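Local coordinates for acetyltransferase (Bacillus cereus, PDB 1Y9W), which probably transfers an acyl group, most likely acetyl from acetyl-CoA, to an acceptor, as a member of the GNAT family, at residues A[22-25]-A[26-29]. Numbering follows the deposited sequence.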
loop_
_atom_site.group_PDB
_atom_site.type_symbol
_atom_site.label_atom_id
_atom_site.label_comp_id
_atom_site.label_asym_id
_atom_site.label_seq_id
_atom_site.Cartn_x
_atom_site.Cartn_y
_atom_site.Cartn_z
ATOM N N ILE A 22 -8.485 -2.396 -11.685
ATOM C CA ILE A 22 -7.222 -2.463 -12.418
ATOM C C ILE A 22 -7.498 -2.413 -13.928
ATOM O O ILE A 22 -6.795 -1.730 -14.687
ATOM C CB ILE A 22 -6.456 -3.765 -12.074
ATOM C CG1 ILE A 22 -6.163 -3.811 -10.570
ATOM C CG2 ILE A 22 -5.157 -3.838 -12.872
ATOM C CD1 ILE A 22 -5.460 -5.080 -10.116
ATOM N N GLN A 23 -8.531 -3.140 -14.348
ATOM C CA GLN A 23 -8.925 -3.186 -15.747
ATOM C C GLN A 23 -9.256 -1.779 -16.243
ATOM O O GLN A 23 -8.772 -1.357 -17.294
ATOM C CB GLN A 23 -10.139 -4.105 -15.911
ATOM C CG GLN A 23 -10.915 -3.889 -17.198
ATOM C CD GLN A 23 -12.119 -4.803 -17.314
ATOM O OE1 GLN A 23 -11.984 -5.990 -17.608
ATOM N NE2 GLN A 23 -13.307 -4.254 -17.074
ATOM N N TYR A 24 -10.077 -1.062 -15.474
ATOM C CA TYR A 24 -10.479 0.304 -15.814
ATOM C C TYR A 24 -9.269 1.228 -15.858
ATOM O O TYR A 24 -9.141 2.043 -16.765
ATOM C CB TYR A 24 -11.500 0.826 -14.796
ATOM C CG TYR A 24 -11.896 2.285 -14.976
ATOM C CD1 TYR A 24 -12.626 2.708 -16.092
ATOM C CD2 TYR A 24 -11.534 3.243 -14.027
ATOM C CE1 TYR A 24 -12.990 4.062 -16.258
ATOM C CE2 TYR A 24 -11.890 4.592 -14.183
ATOM C CZ TYR A 24 -12.616 4.994 -15.298
ATOM O OH TYR A 24 -12.965 6.324 -15.437
ATOM N N ASN A 25 -8.386 1.105 -14.872
ATOM C CA ASN A 25 -7.184 1.933 -14.837
ATOM C C ASN A 25 -6.401 1.726 -16.129
ATOM O O ASN A 25 -6.066 2.678 -16.836
ATOM C CB ASN A 25 -6.286 1.557 -13.648
ATOM C CG ASN A 25 -6.869 1.977 -12.301
ATOM O OD1 ASN A 25 -7.853 2.720 -12.233
ATOM N ND2 ASN A 25 -6.248 1.509 -11.220
ATOM N N MET A 26 -6.115 0.465 -16.431
ATOM C CA MET A 26 -5.363 0.126 -17.629
ATOM C C MET A 26 -6.027 0.665 -18.887
ATOM O O MET A 26 -5.350 1.088 -19.823
ATOM C CB MET A 26 -5.211 -1.394 -17.743
ATOM C CG MET A 26 -4.331 -2.018 -16.676
ATOM S SD MET A 26 -2.668 -1.345 -16.706
ATOM C CE MET A 26 -2.761 -0.184 -15.408
ATOM N N SER A 27 -7.357 0.648 -18.902
ATOM C CA SER A 27 -8.113 1.106 -20.059
ATOM C C SER A 27 -8.001 2.603 -20.330
ATOM O O SER A 27 -8.266 3.055 -21.444
ATOM C CB SER A 27 -9.590 0.729 -19.913
ATOM O OG SER A 27 -10.223 1.492 -18.907
ATOM N N ILE A 28 -7.613 3.380 -19.327
ATOM C CA ILE A 28 -7.492 4.814 -19.543
ATOM C C ILE A 28 -6.053 5.327 -19.466
ATOM O O ILE A 28 -5.818 6.533 -19.409
ATOM C CB ILE A 28 -8.390 5.601 -18.554
ATOM C CG1 ILE A 28 -7.921 5.390 -17.115
ATOM C CG2 ILE A 28 -9.844 5.140 -18.702
ATOM C CD1 ILE A 28 -8.767 6.137 -16.096
ATOM N N LEU A 29 -5.089 4.411 -19.471
ATOM C CA LEU A 29 -3.679 4.785 -19.419
ATOM C C LEU A 29 -2.959 4.299 -20.666
ATOM O O LEU A 29 -3.351 3.300 -21.274
ATOM C CB LEU A 29 -2.996 4.185 -18.184
ATOM C CG LEU A 29 -3.429 4.730 -16.825
ATOM C CD1 LEU A 29 -2.682 4.005 -15.722
ATOM C CD2 LEU A 29 -3.164 6.222 -16.772
#
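Tyr24 O accepts two hydrogen bonds, one from Ser27 and one from Ile28. The hydroxyl of Ser27 donates to it, with OG modelled only 2.5 Å from Tyr24 O, a length that is doubtful as modelled. Ile28 N adds a weak bond to the same oxygen. This is the last turn of helix 11-27, in a protein of the GNAT family. Two bonds to the residue four back come first. Met26 N lies 2.9 Å from Ile22 O in a nearly straight bond (173°), and Ser27 N makes a more bent bond to Gln23 O. The pattern then tightens. Ile28 N turns chiefly to Asn25 O, three residues back, at 3.0 Å, and approaches from well above the carbonyl plane. Leu29 N makes a weak bond to Met26 O. At chi1 71°, Ser27 OG sits between its own N and carbonyl carbon, which turns it back to Tyr24 O. The Ile28 and Tyr24 side chains cross obliquely, with Ile28 CG2 near CE1 of the ring. Met26 CG, anti to its carbonyl carbon (chi1 -68°), packs against Ile22 CG2, 4.3 Å away; the chain then bends at chi2 and chi3. The Met26 side chain also touches Phe61, and Lys34 NZ hydrogen-bonds to Met26 O. The second subunit packs on this turn: its Arg76 meets Tyr24 and its Phe107 meets Asn25 and Ile28. Gln108 NE2 of that subunit hydrogen-bonds to Asn25 OD1. On the Tyr24 ring, the nearest approach of Ile28 is CD1 to CE2, at 4.0 Å.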